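Local coordinates for Thg1-like uncharacterized protein (PDB 4KGM), which probably adds nucleotides to the 5' end of tRNA, using a polymerase palm-like catalytic domain that binds ATP and magnesium ions, at residues A[27-32]-A[126-131]; A[98-103]-A[130-135]; A[55-60]-A[75-80]. All coordinates share one frame; numbering follows the deposited sequence.

Contact 1 (A[27-32]-A[126-131]); sequences VRIDGA and ATFDGR. With MG (magnesium ion), chain G; MG (magnesium ion), chain H; ATP (adenosine-5'-triphosphate), chain E; PO4 (phosphate ion), chain F.
Arg-28 and Arg-131 send their guanidinium groups along the same face of the sheet, side by side and pointing the same way, until Arg-28 NH2 lies 3.7 Å from Arg-131 NH1. Their planes are turned 52° apart, and Arg-131 CD sits over one face of the Arg-28 group. Nearby anions probably offset the like charges. Glu-12 of the second subunit forms salt bridges with both arginines, and Arg-131 NH2 donates to O3 of a phosphate ion, probably from the crystallisation liquor, at 2.6 Å. The same nitrogen forms a salt bridge with Asp-129 OD2 (3.0 Å), on the syn side but tilted out of the carboxylate plane; Lys-99 of the second subunit bridges the same oxygen. With chi1 at 88°, Asp-129 brings OD1 beside the backbone of Asp-30, whose N gives it a weak bond of 3.2 Å. A water donates to this OD1 and also to Arg-28 O. These antiparallel strands belong to the palm-like sheet, and Asp-30 of strand 25-31 bridges two magnesium ions: its OD1 is 2.1 Å from one and its OD2 2.3 Å from the other. Gly-31 O binds the first ion too, while Asp-75 completes the protein ligands of both. Beyond the metals, Ala-32 N donates to Thr-127 O at 2.8 Å, almost straight at 177°. On the opposite face of the sheet, Ile-29 CG2 packs 3.6 Å from Phe-128 CB.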
loop_
_atom_site.group_PDB
_atom_site.type_symbol
_atom_site.label_atom_id
_atom_site.label_comp_id
_atom_site.label_asym_id
_atom_site.label_seq_id
_atom_site.Cartn_x
_atom_site.Cartn_y
_atom_site.Cartn_z
ATOM N N VAL A 27 -11.196 -11.503 6.978
ATOM C CA VAL A 27 -12.089 -10.611 6.249
ATOM C C VAL A 27 -13.296 -10.255 7.109
ATOM O O VAL A 27 -14.006 -11.141 7.585
ATOM C CB VAL A 27 -12.595 -11.260 4.951
ATOM C CG1 VAL A 27 -13.563 -10.326 4.236
ATOM C CG2 VAL A 27 -11.428 -11.623 4.045
ATOM N N ARG A 28 -13.526 -8.962 7.316
ATOM C CA ARG A 28 -14.715 -8.525 8.041
ATOM C C ARG A 28 -15.691 -7.768 7.143
ATOM O O ARG A 28 -15.306 -6.868 6.394
ATOM C CB ARG A 28 -14.362 -7.695 9.285
ATOM C CG ARG A 28 -15.579 -7.408 10.171
ATOM C CD ARG A 28 -15.208 -6.915 11.568
ATOM N NE ARG A 28 -14.655 -5.563 11.561
ATOM C CZ ARG A 28 -13.393 -5.270 11.856
ATOM N NH1 ARG A 28 -12.548 -6.235 12.193
ATOM N NH2 ARG A 28 -12.976 -4.011 11.822
ATOM N N ILE A 29 -16.955 -8.155 7.215
ATOM C CA ILE A 29 -18.010 -7.512 6.454
ATOM C C ILE A 29 -18.996 -6.884 7.430
ATOM O O ILE A 29 -19.473 -7.545 8.330
ATOM C CB ILE A 29 -18.719 -8.536 5.547
ATOM C CG1 ILE A 29 -17.791 -8.978 4.429
ATOM C CG2 ILE A 29 -19.987 -7.965 4.952
ATOM C CD1 ILE A 29 -18.036 -10.387 3.963
ATOM N N ASP A 30 -19.286 -5.605 7.254
ATOM C CA ASP A 30 -20.183 -4.896 8.163
ATOM C C ASP A 30 -21.299 -4.170 7.413
ATOM O O ASP A 30 -21.042 -3.438 6.459
ATOM C CB ASP A 30 -19.397 -3.905 9.025
ATOM C CG ASP A 30 -20.226 -3.334 10.164
ATOM O OD1 ASP A 30 -20.955 -2.346 9.938
ATOM O OD2 ASP A 30 -20.145 -3.873 11.290
ATOM N N GLY A 31 -22.537 -4.379 7.857
ATOM C CA GLY A 31 -23.695 -3.772 7.225
ATOM C C GLY A 31 -23.668 -2.256 7.249
ATOM O O GLY A 31 -23.332 -1.648 8.264
ATOM N N ALA A 32 -24.025 -1.644 6.125
ATOM C CA ALA A 32 -24.032 -0.189 6.014
ATOM C C ALA A 32 -25.345 0.403 6.519
ATOM O O ALA A 32 -26.424 0.019 6.065
ATOM C CB ALA A 32 -23.775 0.235 4.575
ATOM N N ALA A 126 -30.194 -3.787 1.286
ATOM C CA ALA A 126 -29.129 -3.815 2.280
ATOM C C ALA A 126 -27.772 -3.820 1.590
ATOM O O ALA A 126 -27.579 -4.510 0.588
ATOM C CB ALA A 126 -29.271 -5.033 3.178
ATOM N N THR A 127 -26.837 -3.038 2.121
ATOM C CA THR A 127 -25.480 -3.002 1.587
ATOM C C THR A 127 -24.450 -3.276 2.676
ATOM O O THR A 127 -24.735 -3.142 3.866
ATOM C CB THR A 127 -25.164 -1.657 0.907
ATOM O OG1 THR A 127 -25.441 -0.583 1.813
ATOM C CG2 THR A 127 -26.002 -1.486 -0.353
ATOM N N PHE A 128 -23.251 -3.666 2.255
ATOM C CA PHE A 128 -22.186 -4.023 3.181
ATOM C C PHE A 128 -20.856 -3.446 2.713
ATOM O O PHE A 128 -20.665 -3.182 1.526
ATOM C CB PHE A 128 -22.051 -5.545 3.275
ATOM C CG PHE A 128 -23.269 -6.237 3.817
ATOM C CD1 PHE A 128 -24.332 -6.555 2.988
ATOM C CD2 PHE A 128 -23.340 -6.591 5.154
ATOM C CE1 PHE A 128 -25.449 -7.196 3.486
ATOM C CE2 PHE A 128 -24.454 -7.231 5.657
ATOM C CZ PHE A 128 -25.510 -7.534 4.823
ATOM N N ASP A 129 -19.934 -3.252 3.649
ATOM C CA ASP A 129 -18.567 -2.910 3.293
ATOM C C ASP A 129 -17.697 -4.130 3.555
ATOM O O ASP A 129 -18.136 -5.079 4.205
ATOM C CB ASP A 129 -18.064 -1.713 4.101
ATOM C CG ASP A 129 -17.445 -2.118 5.423
ATOM O OD1 ASP A 129 -18.068 -2.904 6.168
ATOM O OD2 ASP A 129 -16.325 -1.653 5.713
ATOM N N GLY A 130 -16.469 -4.104 3.053
ATOM C CA GLY A 130 -15.553 -5.212 3.246
ATOM C C GLY A 130 -14.127 -4.743 3.448
ATOM O O GLY A 130 -13.688 -3.773 2.831
ATOM N N ARG A 131 -13.404 -5.431 4.325
ATOM C CA ARG A 131 -12.001 -5.123 4.565
ATOM C C ARG A 131 -11.223 -6.399 4.856
ATOM O O ARG A 131 -11.707 -7.289 5.557
ATOM C CB ARG A 131 -11.852 -4.120 5.713
ATOM C CG ARG A 131 -12.370 -4.613 7.055
ATOM C CD ARG A 131 -12.453 -3.482 8.064
ATOM N NE ARG A 131 -13.449 -2.489 7.677
ATOM C CZ ARG A 131 -13.723 -1.392 8.375
ATOM N NH1 ARG A 131 -13.070 -1.142 9.502
ATOM N NH2 ARG A 131 -14.649 -0.543 7.945
HETATM MG MG MG G . -22.841 -1.456 10.348
HETATM MG MG MG H . -21.476 -2.902 12.941
HETATM P PG ATP E . -22.365 2.027 9.762
HETATM O O1G ATP E . -21.457 2.609 10.819
HETATM O O2G ATP E . -22.429 2.823 8.479
HETATM O O3G ATP E . -22.181 0.544 9.552
HETATM P PB ATP E . -24.475 1.113 11.407
HETATM O O1B ATP E . -24.478 -0.246 10.747
HETATM O O2B ATP E . -25.777 1.679 11.921
HETATM O O3B ATP E . -23.841 2.195 10.395
HETATM P PA ATP E . -23.316 -0.195 13.571
HETATM O O1A ATP E . -22.577 0.173 14.835
HETATM O O2A ATP E . -22.836 -1.338 12.710
HETATM O O3A ATP E . -23.439 1.111 12.640
HETATM O "O5'" ATP E . -24.867 -0.452 13.921
HETATM C "C5'" ATP E . -25.404 -1.772 13.956
HETATM C "C4'" ATP E . -26.913 -1.688 14.153
HETATM O "O4'" ATP E . -27.552 -2.897 13.741
HETATM C "C3'" ATP E . -27.279 -1.461 15.612
HETATM O "O3'" ATP E . -27.815 -0.146 15.780
HETATM C "C2'" ATP E . -28.337 -2.499 15.936
HETATM O "O2'" ATP E . -29.509 -1.865 16.459
HETATM C "C1'" ATP E . -28.647 -3.183 14.614
HETATM N N9 ATP E . -28.812 -4.649 14.798
HETATM C C8 ATP E . -27.825 -5.565 14.797
HETATM N N7 ATP E . -28.318 -6.815 14.989
HETATM C C5 ATP E . -29.653 -6.709 15.115
HETATM C C6 ATP E . -30.784 -7.641 15.337
HETATM N N6 ATP E . -30.580 -8.975 15.465
HETATM N N1 ATP E . -32.027 -7.115 15.406
HETATM C C2 ATP E . -32.244 -5.793 15.279
HETATM N N3 ATP E . -31.268 -4.890 15.077
HETATM C C4 ATP E . -29.973 -5.279 14.988
HETATM P P PO4 F . -14.620 2.631 9.777
HETATM O O1 PO4 F . -14.004 3.429 8.652
HETATM O O2 PO4 F . -15.407 3.556 10.676
HETATM O O3 PO4 F . -15.548 1.586 9.203
HETATM O O4 PO4 F . -13.532 1.956 10.578
HETATM O O HOH W 1 -15.751 -4.215 7.360
HETATM O O HOH W 2 -28.042 -0.948 4.304
HETATM O O HOH W 3 -19.714 -2.365 13.630
#

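Contact 2 (A[98-103]-A[130-135]); sequences QKIASV and GRAQVL. With PO4 (phosphate ion), chain F; PO4 (phosphate ion), chain J.
Ala-101 and Gly-130 form the tight end of this helix-to-strand contact, with their CA atoms only 4.6 Å apart. Because Gly-130 has no side chain, the helix settles directly onto the strand backbone: Ala-101 CB rests 3.5 Å from Gly-130 O, and the two segment axes approach to 6.5 Å. Two residues further along the strand, the methyl of Ala-132 points toward the helix and meets Ile-100 CG2 at 4.0 Å. With chi1 of Ile-100 at -70°, CG2 is the branch anti to the backbone N and the one that touches this methyl. The segment axes run at 140°, consistent with the strand diverging: the side chain of Val-134 comes no nearer than 8.2 Å to segment 98-103 and packs instead on Pro-20 of the third subunit. The looser, partly exposed flanks carry charge. Lys-99, extended beyond CG, donates from NZ to O3 of a second phosphate ion, probably from the crystallisation liquor, at 2.8 Å, whereas Arg-131 points away from the helix. Helix 97-119 thus lies against strand 128-134, outermost of the palm-like sheet within this chain, through the Ala-101 methyl on the Gly-130 backbone and the Ile-100/Ala-132 pair. Polar groups of the helix bond elsewhere: Ser-102 OG donates to Gln-98 O at 2.7 Å, in the carbonyl plane, and also bonds to Gly-130 N of the second subunit, while Gln-98 OE1 bonds to Ala-132 N there. The chemistry implies a division of labour, with van der Waals packing joining helix and strand within the chain and hydrogen bonds to strand amides joining the subunits.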
loop_
_atom_site.group_PDB
_atom_site.type_symbol
_atom_site.label_atom_id
_atom_site.label_comp_id
_atom_site.label_asym_id
_atom_site.label_seq_id
_atom_site.Cartn_x
_atom_site.Cartn_y
_atom_site.Cartn_z
ATOM N N GLN A 98 -8.135 -5.583 -2.876
ATOM C CA GLN A 98 -9.397 -4.976 -3.296
ATOM C C GLN A 98 -10.410 -5.995 -3.806
ATOM O O GLN A 98 -11.616 -5.779 -3.710
ATOM C CB GLN A 98 -9.167 -3.902 -4.358
ATOM C CG GLN A 98 -8.470 -2.655 -3.846
ATOM C CD GLN A 98 -8.574 -1.499 -4.819
ATOM O OE1 GLN A 98 -9.639 -0.901 -4.977
ATOM N NE2 GLN A 98 -7.468 -1.179 -5.481
ATOM N N LYS A 99 -9.920 -7.104 -4.347
ATOM C CA LYS A 99 -10.807 -8.125 -4.884
ATOM C C LYS A 99 -11.389 -8.988 -3.767
ATOM O O LYS A 99 -12.573 -9.318 -3.785
ATOM C CB LYS A 99 -10.081 -8.983 -5.924
ATOM C CG LYS A 99 -10.925 -9.297 -7.148
ATOM C CD LYS A 99 -10.106 -9.957 -8.237
ATOM C CE LYS A 99 -10.951 -10.227 -9.473
ATOM N NZ LYS A 99 -10.156 -10.881 -10.548
ATOM N N ILE A 100 -10.558 -9.344 -2.794
ATOM C CA ILE A 100 -11.013 -10.135 -1.656
ATOM C C ILE A 100 -12.085 -9.389 -0.861
ATOM O O ILE A 100 -13.107 -9.963 -0.497
ATOM C CB ILE A 100 -9.845 -10.508 -0.721
ATOM C CG1 ILE A 100 -8.932 -11.535 -1.391
ATOM C CG2 ILE A 100 -10.364 -11.068 0.591
ATOM C CD1 ILE A 100 -7.735 -11.921 -0.547
ATOM N N ALA A 101 -11.850 -8.105 -0.609
ATOM C CA ALA A 101 -12.781 -7.293 0.172
ATOM C C ALA A 101 -14.103 -7.045 -0.554
ATOM O O ALA A 101 -15.175 -7.200 0.028
ATOM C CB ALA A 101 -12.132 -5.969 0.564
ATOM N N SER A 102 -14.023 -6.664 -1.824
ATOM C CA SER A 102 -15.214 -6.306 -2.587
ATOM C C SER A 102 -16.095 -7.513 -2.908
ATOM O O SER A 102 -17.311 -7.467 -2.726
ATOM C CB SER A 102 -14.833 -5.560 -3.870
ATOM O OG SER A 102 -14.071 -6.381 -4.738
ATOM N N VAL A 103 -15.479 -8.591 -3.384
ATOM C CA VAL A 103 -16.222 -9.799 -3.734
ATOM C C VAL A 103 -16.882 -10.415 -2.501
ATOM O O VAL A 103 -17.991 -10.949 -2.581
ATOM C CB VAL A 103 -15.327 -10.829 -4.465
ATOM C CG1 VAL A 103 -16.039 -12.166 -4.626
ATOM C CG2 VAL A 103 -14.910 -10.288 -5.821
ATOM N N GLY A 130 -16.469 -4.104 3.053
ATOM C CA GLY A 130 -15.553 -5.212 3.246
ATOM C C GLY A 130 -14.127 -4.743 3.448
ATOM O O GLY A 130 -13.688 -3.773 2.831
ATOM N N ARG A 131 -13.404 -5.431 4.325
ATOM C CA ARG A 131 -12.001 -5.123 4.565
ATOM C C ARG A 131 -11.223 -6.399 4.856
ATOM O O ARG A 131 -11.707 -7.289 5.557
ATOM C CB ARG A 131 -11.852 -4.120 5.713
ATOM C CG ARG A 131 -12.370 -4.613 7.055
ATOM C CD ARG A 131 -12.453 -3.482 8.064
ATOM N NE ARG A 131 -13.449 -2.489 7.677
ATOM C CZ ARG A 131 -13.723 -1.392 8.375
ATOM N NH1 ARG A 131 -13.070 -1.142 9.502
ATOM N NH2 ARG A 131 -14.649 -0.543 7.945
ATOM N N ALA A 132 -10.021 -6.495 4.301
ATOM C CA ALA A 132 -9.193 -7.677 4.500
ATOM C C ALA A 132 -7.872 -7.310 5.160
ATOM O O ALA A 132 -7.443 -6.155 5.113
ATOM C CB ALA A 132 -8.954 -8.393 3.177
ATOM N N GLN A 133 -7.233 -8.301 5.774
ATOM C CA GLN A 133 -5.969 -8.092 6.466
ATOM C C GLN A 133 -5.299 -9.428 6.741
ATOM O O GLN A 133 -5.885 -10.485 6.502
ATOM C CB GLN A 133 -6.205 -7.372 7.793
ATOM C CG GLN A 133 -6.788 -8.266 8.874
ATOM C CD GLN A 133 -7.187 -7.494 10.116
ATOM O OE1 GLN A 133 -8.037 -6.607 10.063
ATOM N NE2 GLN A 133 -6.572 -7.829 11.243
ATOM N N VAL A 134 -4.071 -9.377 7.248
ATOM C CA VAL A 134 -3.390 -10.583 7.701
ATOM C C VAL A 134 -3.166 -10.531 9.208
ATOM O O VAL A 134 -3.207 -9.462 9.822
ATOM C CB VAL A 134 -2.033 -10.790 6.991
ATOM C CG1 VAL A 134 -2.235 -10.999 5.494
ATOM C CG2 VAL A 134 -1.108 -9.613 7.257
ATOM N N LEU A 135 -2.937 -11.697 9.798
ATOM C CA LEU A 135 -2.658 -11.803 11.221
ATOM C C LEU A 135 -1.620 -12.881 11.462
ATOM O O LEU A 135 -1.618 -13.907 10.784
ATOM C CB LEU A 135 -3.929 -12.149 12.000
ATOM C CG LEU A 135 -4.928 -11.032 12.300
ATOM C CD1 LEU A 135 -6.086 -11.585 13.106
ATOM C CD2 LEU A 135 -4.253 -9.906 13.053
HETATM P P PO4 F . -14.620 2.631 9.777
HETATM O O1 PO4 F . -14.004 3.429 8.652
HETATM O O2 PO4 F . -15.407 3.556 10.676
HETATM O O3 PO4 F . -15.548 1.586 9.203
HETATM O O4 PO4 F . -13.532 1.956 10.578
HETATM P P PO4 J . -7.793 -8.856 -12.861
HETATM O O1 PO4 J . -7.677 -9.716 -14.097
HETATM O O2 PO4 J . -7.438 -7.430 -13.213
HETATM O O3 PO4 J . -9.208 -8.909 -12.336
HETATM O O4 PO4 J . -6.850 -9.374 -11.800
#

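Contact 3 (A[55-60]-A[75-80]); sequences ETCKYL and DEISIL. With MG (magnesium ion), chain G; MG (magnesium ion), chain H; ATP (adenosine-5'-triphosphate), chain E.
Chi1 of -64° and an extended chi2 of -178° carry CD1 of Ile-77 out from the strand to the helix, where it meets Thr-56 and Cys-57. Cys-57 SG lies 3.7 Å from this CD1, and Thr-56 CG2 touches it at 3.9 Å, the threonine and isoleucine side chains crossing at about a right angle. The hydroxyl of Thr-56 takes no part in this apolar contact; its OG1 bonds to Ala-52 O one turn back in the helix. The other branch of Ile-77 serves Leu-60: the two side chains reach toward each other tip to tip, with Leu-60 CD1 3.8 Å from Ile-77 CG2. That same CD1 also lies 3.8 Å from Ile-79 CD1, so Leu-60 spans two isoleucines on one face of the strand, crossing the second at about a right angle. Segment axes 10.1 Å apart, inclined by 27°, agree with side-chain packing between the two segments, without backbone contact. This is the helix-on-sheet packing of the palm-like domain: helix 47-63 lies on the face that bears Ile-77 and Ile-79, whereas Ser-78 and Leu-80 touch helix 140-160. Val-70 of the adjoining strand 67-73 widens the apolar patch by touching Cys-57 and both isoleucines. Strands 67-73 and 76-81 are antiparallel neighbours joined by a short turn, and Asp-75 in that turn binds both magnesium ions at the ATP phosphates. Its OD2 lies 2.1 Å from one ion; OD1 holds the other.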
loop_
_atom_site.group_PDB
_atom_site.type_symbol
_atom_site.label_atom_id
_atom_site.label_comp_id
_atom_site.label_asym_id
_atom_site.label_seq_id
_atom_site.Cartn_x
_atom_site.Cartn_y
_atom_site.Cartn_z
ATOM N N GLU A 55 -27.394 -17.641 7.098
ATOM C CA GLU A 55 -27.442 -18.196 5.751
ATOM C C GLU A 55 -26.417 -17.499 4.867
ATOM O O GLU A 55 -25.859 -18.101 3.951
ATOM C CB GLU A 55 -28.843 -18.057 5.155
ATOM C CG GLU A 55 -29.860 -19.002 5.763
ATOM C CD GLU A 55 -29.468 -20.457 5.597
ATOM O OE1 GLU A 55 -29.328 -20.909 4.440
ATOM O OE2 GLU A 55 -29.292 -21.149 6.623
ATOM N N THR A 56 -26.178 -16.224 5.151
ATOM C CA THR A 56 -25.158 -15.464 4.446
ATOM C C THR A 56 -23.781 -16.011 4.801
ATOM O O THR A 56 -22.936 -16.212 3.927
ATOM C CB THR A 56 -25.231 -13.967 4.799
ATOM O OG1 THR A 56 -26.503 -13.443 4.399
ATOM C CG2 THR A 56 -24.131 -13.194 4.093
ATOM N N CYS A 57 -23.573 -16.266 6.089
ATOM C CA CYS A 57 -22.315 -16.816 6.581
ATOM C C CYS A 57 -21.980 -18.160 5.945
ATOM O O CYS A 57 -20.817 -18.450 5.677
ATOM C CB CYS A 57 -22.356 -16.962 8.101
ATOM S SG CYS A 57 -22.263 -15.406 9.002
ATOM N N LYS A 58 -23.001 -18.978 5.715
ATOM C CA LYS A 58 -22.806 -20.263 5.056
ATOM C C LYS A 58 -22.386 -20.042 3.611
ATOM O O LYS A 58 -21.419 -20.636 3.136
ATOM C CB LYS A 58 -24.089 -21.096 5.098
ATOM C CG LYS A 58 -24.520 -21.539 6.489
ATOM C CD LYS A 58 -25.777 -22.395 6.413
ATOM C CE LYS A 58 -26.205 -22.895 7.781
ATOM N NZ LYS A 58 -27.392 -23.792 7.688
ATOM N N TYR A 59 -23.125 -19.175 2.926
ATOM C CA TYR A 59 -22.878 -18.855 1.525
ATOM C C TYR A 59 -21.455 -18.345 1.300
ATOM O O TYR A 59 -20.834 -18.645 0.281
ATOM C CB TYR A 59 -23.896 -17.814 1.051
ATOM C CG TYR A 59 -23.804 -17.449 -0.413
ATOM C CD1 TYR A 59 -24.177 -18.351 -1.401
ATOM C CD2 TYR A 59 -23.366 -16.190 -0.807
ATOM C CE1 TYR A 59 -24.104 -18.014 -2.739
ATOM C CE2 TYR A 59 -23.289 -15.844 -2.144
ATOM C CZ TYR A 59 -23.660 -16.759 -3.105
ATOM O OH TYR A 59 -23.586 -16.417 -4.437
ATOM N N LEU A 60 -20.947 -17.579 2.261
ATOM C CA LEU A 60 -19.595 -17.038 2.183
ATOM C C LEU A 60 -18.549 -18.139 2.319
ATOM O O LEU A 60 -17.622 -18.232 1.515
ATOM C CB LEU A 60 -19.380 -15.974 3.264
ATOM C CG LEU A 60 -20.084 -14.634 3.051
ATOM C CD1 LEU A 60 -20.049 -13.802 4.322
ATOM C CD2 LEU A 60 -19.444 -13.875 1.900
ATOM N N ASP A 75 -24.364 -6.870 13.011
ATOM C CA ASP A 75 -24.411 -6.717 11.561
ATOM C C ASP A 75 -23.041 -6.932 10.921
ATOM O O ASP A 75 -22.797 -6.490 9.799
ATOM C CB ASP A 75 -24.940 -5.332 11.188
ATOM C CG ASP A 75 -23.988 -4.220 11.582
ATOM O OD1 ASP A 75 -23.257 -4.390 12.581
ATOM O OD2 ASP A 75 -23.970 -3.179 10.892
ATOM N N GLU A 76 -22.148 -7.610 11.635
ATOM C CA GLU A 76 -20.805 -7.840 11.124
ATOM C C GLU A 76 -20.510 -9.322 10.916
ATOM O O GLU A 76 -21.055 -10.181 11.611
ATOM C CB GLU A 76 -19.751 -7.213 12.039
ATOM C CG GLU A 76 -19.405 -8.055 13.252
ATOM C CD GLU A 76 -18.221 -7.509 14.016
ATOM O OE1 GLU A 76 -18.011 -6.278 13.990
ATOM O OE2 GLU A 76 -17.495 -8.314 14.635
ATOM N N ILE A 77 -19.648 -9.609 9.945
ATOM C CA ILE A 77 -19.259 -10.978 9.631
ATOM C C ILE A 77 -17.745 -11.078 9.447
ATOM O O ILE A 77 -17.188 -10.504 8.512
ATOM C CB ILE A 77 -19.946 -11.479 8.345
ATOM C CG1 ILE A 77 -21.463 -11.538 8.529
ATOM C CG2 ILE A 77 -19.413 -12.843 7.951
ATOM C CD1 ILE A 77 -22.199 -12.066 7.319
ATOM N N SER A 78 -17.086 -11.801 10.346
ATOM C CA SER A 78 -15.649 -12.024 10.243
ATOM C C SER A 78 -15.364 -13.408 9.676
ATOM O O SER A 78 -15.974 -14.393 10.089
ATOM C CB SER A 78 -14.968 -11.864 11.603
ATOM O OG SER A 78 -14.964 -10.510 12.018
ATOM N N ILE A 79 -14.436 -13.475 8.728
ATOM C CA ILE A 79 -14.089 -14.738 8.086
ATOM C C ILE A 79 -12.594 -15.024 8.193
ATOM O O ILE A 79 -11.766 -14.191 7.814
ATOM C CB ILE A 79 -14.490 -14.734 6.601
ATOM C CG1 ILE A 79 -15.958 -14.324 6.451
ATOM C CG2 ILE A 79 -14.230 -16.097 5.973
ATOM C CD1 ILE A 79 -16.358 -13.984 5.034
ATOM N N LEU A 80 -12.252 -16.198 8.718
ATOM C CA LEU A 80 -10.860 -16.626 8.801
ATOM C C LEU A 80 -10.469 -17.433 7.572
ATOM O O LEU A 80 -11.042 -18.491 7.304
ATOM C CB LEU A 80 -10.613 -17.457 10.061
ATOM C CG LEU A 80 -9.291 -18.233 10.087
ATOM C CD1 LEU A 80 -8.096 -17.290 10.067
ATOM C CD2 LEU A 80 -9.221 -19.162 11.285
HETATM MG MG MG G . -22.841 -1.456 10.348
HETATM MG MG MG H . -21.476 -2.902 12.941
HETATM P PG ATP E . -22.365 2.027 9.762
HETATM O O1G ATP E . -21.457 2.609 10.819
HETATM O O2G ATP E . -22.429 2.823 8.479
HETATM O O3G ATP E . -22.181 0.544 9.552
HETATM P PB ATP E . -24.475 1.113 11.407
HETATM O O1B ATP E . -24.478 -0.246 10.747
HETATM O O2B ATP E . -25.777 1.679 11.921
HETATM O O3B ATP E . -23.841 2.195 10.395
HETATM P PA ATP E . -23.316 -0.195 13.571
HETATM O O1A ATP E . -22.577 0.173 14.835
HETATM O O2A ATP E . -22.836 -1.338 12.710
HETATM O O3A ATP E . -23.439 1.111 12.640
HETATM O "O5'" ATP E . -24.867 -0.452 13.921
HETATM C "C5'" ATP E . -25.404 -1.772 13.956
HETATM C "C4'" ATP E . -26.913 -1.688 14.153
HETATM O "O4'" ATP E . -27.552 -2.897 13.741
HETATM C "C3'" ATP E . -27.279 -1.461 15.612
HETATM O "O3'" ATP E . -27.815 -0.146 15.780
HETATM C "C2'" ATP E . -28.337 -2.499 15.936
HETATM O "O2'" ATP E . -29.509 -1.865 16.459
HETATM C "C1'" ATP E . -28.647 -3.183 14.614
HETATM N N9 ATP E . -28.812 -4.649 14.798
HETATM C C8 ATP E . -27.825 -5.565 14.797
HETATM N N7 ATP E . -28.318 -6.815 14.989
HETATM C C5 ATP E . -29.653 -6.709 15.115
HETATM C C6 ATP E . -30.784 -7.641 15.337
HETATM N N6 ATP E . -30.580 -8.975 15.465
HETATM N N1 ATP E . -32.027 -7.115 15.406
HETATM C C2 ATP E . -32.244 -5.793 15.279
HETATM N N3 ATP E . -31.268 -4.890 15.077
HETATM C C4 ATP E . -29.973 -5.279 14.988
HETATM O O HOH W 3 -19.714 -2.365 13.630
#

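From the N terminus, strand 25-31 opens the loop that contact 1 closes when strand 128-134 pairs beside it. Contact 3 is nested inside this loop, packing strand 76-81 against helix 47-63. Contact 2 opens later, on helix 97-119, and ends on the same strand as contact 1, sharing Gly-130 and Arg-131; contact 3 closes before contact 2 opens, so the two are in series. Strand 25-31 lies between strands 128-134 and 76-81 in the sheet, so contacts 1 and 3 meet through backbone pairs such as Ile-29 with Ile-77, and both hold the magnesium ions. Val-27 CG2 touches Ile-100 CG2 at 3.7 Å, joining contacts 1 and 2.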